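Local coordinates for protein PaxB (PDB 6EK4) that probably serves as one component of a two-part alpha-helical pore-forming toxin of the YaxAB type, acting with its partner on target membranes, at residues 65-70 and 127-132; 74-79 and 331-336. One frame throughout, in Å; residues are numbered along the deposited sequence.

In the fold
Contacts 1 and 2 lie about 16 Å apart, centre to centre, on the same side of the middle of a long, all-helical chain. Contact 1 is about 32 Å from that middle and contact 2 about 44 Å. Their segments alternate in sequence: 65-70, 74-79, 127-132, then 331-336. The first two are almost continuous, near the end of helix 42-73 and in the loop that follows it. Contact 1 joins that helix to helix 101-141; contact 2 joins the loop to helix 326-348. Leu68 also touches helix 326-348 and Leu75 also touches helix 101-141, so early and C-terminal parts of the chain share one helical bundle.

Contact 1 (65-70 and 127-132); sequences VPQLQT and RKEANL
Within the elongated helical bundle, Leu68 of helix 42-73 and Glu129 of helix 101-141 face each other across neighbouring helices that run in opposite directions here. Their CA atoms are 8.4 Å apart, and the contact between them is made by the branched end of Leu68 and Glu129 CG. Leu68 CD2 is 3.9 Å from Glu129 CG, with Leu68 CG nearly as close to the same methylene. The two side chains lie alongside each other, pointing opposite ways. Chi1 (-65°) sets Glu129 CG, anti to the carbonyl carbon, against the leucine; the bend at chi2 (-62°) then swings the carboxylate toward Gln67. There, at the edge of the contact, Glu129 OE2 comes within 3.7 Å of CG of the exposed Gln67, a contact with a methylene rather than with the amide. The glutamine chain runs roughly square to that of the glutamate, and the planes of amide and carboxylate differ by 30°. No hydrogen bond links the segments.

Such side-by-side antiparallel helices form the body of this alpha-helical toxin component. Leu68 also touches Trp309 of helix 247-321 and Leu340 of helix 326-348, placing the contact where four helices come together. On the first helix, Pro66 lacks an N-H for the preceding turn, and the helix kinks there. Pro66 O accepts hydrogen bonds from Thr70 N and from Thr70 OG1, the latter at 2.8 Å. Farther round helix 101-141, Arg127 and Ala130 lie against Asn310 of helix 247-321.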
ATOM      1  N   VAL A  65       2.684   4.541 -28.309  1.00 66.03           N
ATOM      2  CA  VAL A  65       4.022   4.343 -28.876  1.00 66.74           C
ATOM      3  C   VAL A  65       3.983   3.789 -30.313  1.00 66.87           C
ATOM      4  O   VAL A  65       4.531   4.417 -31.218  1.00 66.29           O
ATOM      5  CB  VAL A  65       4.915   3.473 -27.952  1.00 67.35           C
ATOM      6  CG1 VAL A  65       6.259   3.176 -28.611  1.00 68.45           C
ATOM      7  CG2 VAL A  65       5.126   4.170 -26.616  1.00 67.20           C
ATOM      8  N   PRO A  66       3.331   2.627 -30.532  1.00 67.29           N
ATOM      9  CA  PRO A  66       3.233   2.102 -31.900  1.00 68.10           C
ATOM     10  C   PRO A  66       2.322   2.922 -32.818  1.00 68.34           C
ATOM     11  O   PRO A  66       2.457   2.841 -34.039  1.00 68.79           O
ATOM     12  CB  PRO A  66       2.657   0.696 -31.696  1.00 68.16           C
ATOM     13  CG  PRO A  66       1.904   0.785 -30.422  1.00 67.66           C
ATOM     14  CD  PRO A  66       2.705   1.714 -29.560  1.00 67.21           C
ATOM     15  N   GLN A  67       1.406   3.692 -32.235  1.00 68.70           N
ATOM     16  CA  GLN A  67       0.535   4.581 -33.006  1.00 69.79           C
ATOM     17  C   GLN A  67       1.332   5.745 -33.592  1.00 70.35           C
ATOM     18  O   GLN A  67       1.251   6.017 -34.790  1.00 70.56           O
ATOM     19  CB  GLN A  67      -0.605   5.112 -32.126  1.00 70.02           C
ATOM     20  CG  GLN A  67      -1.548   6.099 -32.807  1.00 70.13           C
ATOM     21  CD  GLN A  67      -2.246   5.521 -34.026  1.00 70.65           C
ATOM     22  OE1 GLN A  67      -2.486   4.316 -34.109  1.00 71.07           O
ATOM     23  NE2 GLN A  67      -2.584   6.385 -34.977  1.00 71.01           N
ATOM     24  N   LEU A  68       2.094   6.426 -32.739  1.00 70.81           N
ATOM     25  CA  LEU A  68       2.903   7.570 -33.165  1.00 71.12           C
ATOM     26  C   LEU A  68       4.088   7.154 -34.039  1.00 72.61           C
ATOM     27  O   LEU A  68       4.506   7.913 -34.914  1.00 73.24           O
ATOM     28  CB  LEU A  68       3.396   8.363 -31.951  1.00 70.76           C
ATOM     29  CG  LEU A  68       2.307   9.078 -31.149  1.00 70.68           C
ATOM     30  CD1 LEU A  68       2.886   9.657 -29.866  1.00 71.06           C
ATOM     31  CD2 LEU A  68       1.639  10.168 -31.976  1.00 70.63           C
ATOM     32  N   GLN A  69       4.628   5.960 -33.800  1.00 73.65           N
ATOM     33  CA  GLN A  69       5.680   5.416 -34.659  1.00 75.23           C
ATOM     34  C   GLN A  69       5.173   5.255 -36.089  1.00 75.99           C
ATOM     35  O   GLN A  69       5.837   5.674 -37.033  1.00 76.72           O
ATOM     36  CB  GLN A  69       6.200   4.075 -34.131  1.00 76.68           C
ATOM     37  CG  GLN A  69       7.275   4.207 -33.063  1.00 77.90           C
ATOM     38  CD  GLN A  69       7.893   2.876 -32.670  1.00 79.82           C
ATOM     39  OE1 GLN A  69       9.033   2.824 -32.209  1.00 81.29           O
ATOM     40  NE2 GLN A  69       7.143   1.793 -32.849  1.00 80.32           N
ATOM     41  N   THR A  70       3.991   4.661 -36.239  1.00 76.39           N
ATOM     42  CA  THR A  70       3.369   4.491 -37.554  1.00 77.32           C
ATOM     43  C   THR A  70       3.202   5.826 -38.280  1.00 77.21           C
ATOM     44  O   THR A  70       3.512   5.932 -39.464  1.00 77.29           O
ATOM     45  CB  THR A  70       1.986   3.813 -37.445  1.00 77.63           C
ATOM     46  OG1 THR A  70       2.118   2.545 -36.789  1.00 78.62           O
ATOM     47  CG2 THR A  70       1.368   3.604 -38.827  1.00 77.88           C
ATOM     48  N   ARG A 127      -1.212  15.598 -30.825  1.00 79.50           N
ATOM     49  CA  ARG A 127      -2.167  16.313 -29.975  1.00 80.70           C
ATOM     50  C   ARG A 127      -3.291  15.392 -29.493  1.00 79.89           C
ATOM     51  O   ARG A 127      -3.752  15.508 -28.356  1.00 80.17           O
ATOM     52  CB  ARG A 127      -2.756  17.513 -30.722  1.00 82.47           C
ATOM     53  CG  ARG A 127      -1.774  18.658 -30.917  1.00 84.30           C
ATOM     54  CD  ARG A 127      -1.692  19.544 -29.682  1.00 86.35           C
ATOM     55  NE  ARG A 127      -0.456  20.325 -29.636  1.00 87.84           N
ATOM     56  CZ  ARG A 127      -0.200  21.407 -30.373  1.00 89.66           C
ATOM     57  NH1 ARG A 127      -1.089  21.869 -31.249  1.00 90.60           N
ATOM     58  NH2 ARG A 127       0.964  22.032 -30.235  1.00 91.05           N
ATOM     59  N   LYS A 128      -3.723  14.484 -30.366  1.00 78.61           N
ATOM     60  CA  LYS A 128      -4.747  13.494 -30.031  1.00 77.92           C
ATOM     61  C   LYS A 128      -4.294  12.577 -28.889  1.00 76.14           C
ATOM     62  O   LYS A 128      -5.092  12.229 -28.018  1.00 75.33           O
ATOM     63  CB  LYS A 128      -5.114  12.676 -31.281  1.00 78.99           C
ATOM     64  CG  LYS A 128      -6.107  11.542 -31.057  1.00 80.28           C
ATOM     65  CD  LYS A 128      -5.413  10.193 -30.937  1.00 80.95           C
ATOM     66  CE  LYS A 128      -6.364   9.116 -30.437  1.00 81.82           C
ATOM     67  NZ  LYS A 128      -7.520   8.910 -31.356  1.00 82.75           N
ATOM     68  N   GLU A 129      -3.018  12.194 -28.900  1.00 74.97           N
ATOM     69  CA  GLU A 129      -2.445  11.358 -27.841  1.00 74.09           C
ATOM     70  C   GLU A 129      -2.210  12.144 -26.554  1.00 73.47           C
ATOM     71  O   GLU A 129      -2.332  11.595 -25.459  1.00 73.62           O
ATOM     72  CB  GLU A 129      -1.129  10.724 -28.303  1.00 73.97           C
ATOM     73  CG  GLU A 129      -1.280   9.735 -29.450  1.00 74.45           C
ATOM     74  CD  GLU A 129      -2.139   8.533 -29.097  1.00 74.97           C
ATOM     75  OE1 GLU A 129      -2.050   8.044 -27.951  1.00 75.06           O
ATOM     76  OE2 GLU A 129      -2.904   8.074 -29.970  1.00 75.68           O
ATOM     77  N   ALA A 130      -1.865  13.423 -26.685  1.00 73.31           N
ATOM     78  CA  ALA A 130      -1.666  14.293 -25.527  1.00 73.56           C
ATOM     79  C   ALA A 130      -2.986  14.546 -24.803  1.00 73.79           C
ATOM     80  O   ALA A 130      -3.058  14.438 -23.579  1.00 73.51           O
ATOM     81  CB  ALA A 130      -1.038  15.611 -25.954  1.00 74.07           C
ATOM     82  N   ASN A 131      -4.024  14.878 -25.567  1.00 74.37           N
ATOM     83  CA  ASN A 131      -5.359  15.110 -25.010  1.00 74.65           C
ATOM     84  C   ASN A 131      -5.957  13.846 -24.395  1.00 73.65           C
ATOM     85  O   ASN A 131      -6.673  13.918 -23.396  1.00 73.80           O
ATOM     86  CB  ASN A 131      -6.305  15.657 -26.085  1.00 75.49           C
ATOM     87  CG  ASN A 131      -5.902  17.037 -26.576  1.00 76.53           C
ATOM     88  OD1 ASN A 131      -4.868  17.577 -26.181  1.00 76.52           O
ATOM     89  ND2 ASN A 131      -6.721  17.615 -27.446  1.00 77.82           N
ATOM     90  N   LEU A 132      -5.662  12.696 -25.002  1.00 72.63           N
ATOM     91  CA  LEU A 132      -6.104  11.403 -24.481  1.00 71.95           C
ATOM     92  C   LEU A 132      -5.425  11.091 -23.149  1.00 71.82           C
ATOM     93  O   LEU A 132      -6.092  10.739 -22.178  1.00 72.30           O
ATOM     94  CB  LEU A 132      -5.818  10.291 -25.497  1.00 71.54           C
ATOM     95  CG  LEU A 132      -6.121   8.845 -25.087  1.00 71.63           C
ATOM     96  CD1 LEU A 132      -7.524   8.703 -24.513  1.00 72.58           C
ATOM     97  CD2 LEU A 132      -5.933   7.913 -26.273  1.00 71.29           C
TER

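Contact 2 (74-79 and 331-336); sequences QLPPQD and KIIHKQ
Leu75, just beyond the end of helix 42-73, makes the first touch with Ile333 of helix 326-348. Its CD2 methyl reaches the isoleucine's CD1 at 3.9 Å, and Leu75 CB lies 4.0 Å from that same methyl, which thus rests against both the root and one branch of the leucine. The leucine and isoleucine chains lie nearly perpendicular.

Pro76 comes next and offers its ring: CG lies 4.1 Å from Ile333 CG2. Ile333 can serve both residues because its branches diverge at CB. With chi1 at -69°, CG1 sits beside the backbone N and carries CD1 to Leu75, whereas CG2, anti to that N, meets the proline. The touching side chains are all apolar, and no hydrogen bond joins the segments. At the margin, His334 brings CE1 to 4.7 Å from Pro76 CG, while its ND1 is hydrogen-bonded to Thr330 O one turn earlier.

Pro76 and Pro77 occupy the two central positions of a type I beta turn running from Leu75 to Gln78, closed by Gln78 N to Leu75 O at 3.0 Å. Neither proline has an N-H to prolong helical bonding, in keeping with the chain leaving its helix here and turning toward helix 80-90.

Gln78 reaches the side chain of Asp118 through a weak hydrogen bond. Leu75 also packs on Val119 and Val122 of helix 101-141, so it lies between that helix and helix 326-348, and on helix 326-348 Ile332, next to Ile333, rests on Gln315 and Leu316 of helix 247-321.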
ATOM      1  N   GLN A  74       5.695   7.473 -41.786  1.00 86.41           N
ATOM      2  CA  GLN A  74       5.124   7.726 -43.112  1.00 87.51           C
ATOM      3  C   GLN A  74       5.767   8.916 -43.835  1.00 88.68           C
ATOM      4  O   GLN A  74       5.696   9.003 -45.062  1.00 89.60           O
ATOM      5  CB  GLN A  74       3.610   7.936 -43.019  1.00 86.99           C
ATOM      6  CG  GLN A  74       2.843   6.682 -42.630  1.00 87.95           C
ATOM      7  CD  GLN A  74       1.349   6.795 -42.875  1.00 88.72           C
ATOM      8  OE1 GLN A  74       0.544   6.611 -41.961  1.00 88.61           O
ATOM      9  NE2 GLN A  74       0.969   7.097 -44.113  1.00 89.58           N
ATOM     10  N   LEU A  75       6.393   9.821 -43.084  1.00 89.09           N
ATOM     11  CA  LEU A  75       6.976  11.041 -43.663  1.00 89.39           C
ATOM     12  C   LEU A  75       8.306  10.825 -44.414  1.00 91.00           C
ATOM     13  O   LEU A  75       8.411  11.215 -45.577  1.00 90.56           O
ATOM     14  CB  LEU A  75       7.119  12.143 -42.599  1.00 88.59           C
ATOM     15  CG  LEU A  75       5.905  13.063 -42.437  1.00 87.61           C
ATOM     16  CD1 LEU A  75       4.652  12.273 -42.091  1.00 87.24           C
ATOM     17  CD2 LEU A  75       6.180  14.124 -41.383  1.00 87.68           C
ATOM     18  N   PRO A  76       9.317  10.210 -43.762  1.00 92.84           N
ATOM     19  CA  PRO A  76      10.630  10.019 -44.408  1.00 94.21           C
ATOM     20  C   PRO A  76      10.629   9.419 -45.829  1.00 95.51           C
ATOM     21  O   PRO A  76      11.367   9.912 -46.684  1.00 96.33           O
ATOM     22  CB  PRO A  76      11.372   9.096 -43.436  1.00 94.65           C
ATOM     23  CG  PRO A  76      10.762   9.374 -42.111  1.00 93.95           C
ATOM     24  CD  PRO A  76       9.327   9.743 -42.363  1.00 92.55           C
ATOM     25  N   PRO A  77       9.816   8.373 -46.090  1.00 96.34           N
ATOM     26  CA  PRO A  77       9.841   7.790 -47.441  1.00 97.55           C
ATOM     27  C   PRO A  77       9.198   8.635 -48.554  1.00 98.06           C
ATOM     28  O   PRO A  77       9.186   8.200 -49.708  1.00 99.14           O
ATOM     29  CB  PRO A  77       9.079   6.469 -47.268  1.00 97.75           C
ATOM     30  CG  PRO A  77       8.195   6.692 -46.095  1.00 96.76           C
ATOM     31  CD  PRO A  77       8.983   7.572 -45.172  1.00 96.26           C
ATOM     32  N   GLN A  78       8.675   9.816 -48.223  1.00 97.84           N
ATOM     33  CA  GLN A  78       8.086  10.708 -49.226  1.00 97.82           C
ATOM     34  C   GLN A  78       9.159  11.257 -50.169  1.00 99.24           C
ATOM     35  O   GLN A  78      10.323  11.399 -49.787  1.00 99.39           O
ATOM     36  CB  GLN A  78       7.334  11.866 -48.556  1.00 96.78           C
ATOM     37  CG  GLN A  78       6.138  11.452 -47.703  1.00 95.96           C
ATOM     38  CD  GLN A  78       4.883  11.180 -48.512  1.00 96.10           C
ATOM     39  OE1 GLN A  78       4.942  10.655 -49.625  1.00 96.71           O
ATOM     40  NE2 GLN A  78       3.731  11.530 -47.949  1.00 96.19           N
ATOM     41  N   ASP A  79       8.755  11.564 -51.400  1.00100.04           N
ATOM     42  CA  ASP A  79       9.687  12.007 -52.442  1.00100.95           C
ATOM     43  C   ASP A  79      10.253  13.408 -52.206  1.00101.10           C
ATOM     44  O   ASP A  79      11.398  13.682 -52.572  1.00102.56           O
ATOM     45  CB  ASP A  79       9.014  11.961 -53.823  1.00100.55           C
ATOM     46  CG  ASP A  79       8.858  10.544 -54.360  1.00101.61           C
ATOM     47  OD1 ASP A  79       9.087   9.575 -53.603  1.00101.54           O
ATOM     48  OD2 ASP A  79       8.504  10.402 -55.550  1.00102.31           O
ATOM     49  N   LYS A 331      15.896  15.615 -39.169  1.00 94.13           N
ATOM     50  CA  LYS A 331      16.554  15.387 -37.881  1.00 95.21           C
ATOM     51  C   LYS A 331      15.532  15.322 -36.743  1.00 93.25           C
ATOM     52  O   LYS A 331      15.656  14.489 -35.843  1.00 92.24           O
ATOM     53  CB  LYS A 331      17.579  16.490 -37.589  1.00 97.69           C
ATOM     54  CG  LYS A 331      18.615  16.106 -36.539  1.00100.22           C
ATOM     55  CD  LYS A 331      18.983  17.277 -35.639  1.00101.78           C
ATOM     56  CE  LYS A 331      17.937  17.494 -34.557  1.00101.35           C
ATOM     57  NZ  LYS A 331      18.198  18.723 -33.758  1.00102.68           N
ATOM     58  N   ILE A 332      14.531  16.200 -36.790  1.00 91.68           N
ATOM     59  CA  ILE A 332      13.486  16.256 -35.762  1.00 89.93           C
ATOM     60  C   ILE A 332      12.684  14.955 -35.729  1.00 88.33           C
ATOM     61  O   ILE A 332      12.366  14.448 -34.654  1.00 87.92           O
ATOM     62  CB  ILE A 332      12.516  17.445 -35.982  1.00 89.22           C
ATOM     63  CG1 ILE A 332      13.261  18.788 -35.941  1.00 90.28           C
ATOM     64  CG2 ILE A 332      11.396  17.435 -34.947  1.00 88.45           C
ATOM     65  CD1 ILE A 332      14.050  19.041 -34.673  1.00 91.89           C
ATOM     66  N   ILE A 333      12.360  14.425 -36.905  1.00 87.67           N
ATOM     67  CA  ILE A 333      11.616  13.170 -37.013  1.00 86.77           C
ATOM     68  C   ILE A 333      12.432  11.999 -36.462  1.00 87.95           C
ATOM     69  O   ILE A 333      11.910  11.185 -35.699  1.00 87.95           O
ATOM     70  CB  ILE A 333      11.191  12.885 -38.472  1.00 86.29           C
ATOM     71  CG1 ILE A 333      10.119  13.888 -38.909  1.00 85.45           C
ATOM     72  CG2 ILE A 333      10.658  11.463 -38.625  1.00 86.14           C
ATOM     73  CD1 ILE A 333       9.905  13.951 -40.408  1.00 85.94           C
ATOM     74  N   HIS A 334      13.705  11.921 -36.845  1.00 89.63           N
ATOM     75  CA  HIS A 334      14.584  10.837 -36.388  1.00 91.13           C
ATOM     76  C   HIS A 334      14.887  10.911 -34.889  1.00 90.01           C
ATOM     77  O   HIS A 334      15.080   9.879 -34.246  1.00 89.89           O
ATOM     78  CB  HIS A 334      15.885  10.802 -37.200  1.00 93.69           C
ATOM     79  CG  HIS A 334      15.753  10.092 -38.513  1.00 95.77           C
ATOM     80  ND1 HIS A 334      15.245  10.699 -39.641  1.00 95.97           N
ATOM     81  CD2 HIS A 334      16.051   8.821 -38.873  1.00 97.27           C
ATOM     82  CE1 HIS A 334      15.241   9.835 -40.641  1.00 96.38           C
ATOM     83  NE2 HIS A 334      15.724   8.688 -40.200  1.00 97.47           N
ATOM     84  N   LYS A 335      14.925  12.123 -34.341  1.00 88.59           N
ATOM     85  CA  LYS A 335      15.115  12.309 -32.901  1.00 87.50           C
ATOM     86  C   LYS A 335      13.851  11.881 -32.152  1.00 84.53           C
ATOM     87  O   LYS A 335      13.927  11.217 -31.117  1.00 83.56           O
ATOM     88  CB  LYS A 335      15.457  13.767 -32.579  1.00 88.75           C
ATOM     89  CG  LYS A 335      16.201  13.950 -31.267  1.00 90.72           C
ATOM     90  CD  LYS A 335      16.234  15.409 -30.839  1.00 91.89           C
ATOM     91  CE  LYS A 335      16.931  15.575 -29.499  1.00 93.42           C
ATOM     92  NZ  LYS A 335      16.765  16.947 -28.948  1.00 94.15           N
ATOM     93  N   GLN A 336      12.694  12.267 -32.691  1.00 81.80           N
ATOM     94  CA  GLN A 336      11.400  11.853 -32.145  1.00 79.23           C
ATOM     95  C   GLN A 336      11.179  10.347 -32.278  1.00 78.73           C
ATOM     96  O   GLN A 336      10.581   9.728 -31.400  1.00 78.44           O
ATOM     97  CB  GLN A 336      10.254  12.599 -32.837  1.00 77.46           C
ATOM     98  CG  GLN A 336      10.099  14.046 -32.395  1.00 77.00           C
ATOM     99  CD  GLN A 336       8.892  14.727 -33.015  1.00 75.76           C
ATOM    100  OE1 GLN A 336       8.039  14.081 -33.624  1.00 74.39           O
ATOM    101  NE2 GLN A 336       8.813  16.044 -32.859  1.00 76.04           N
TER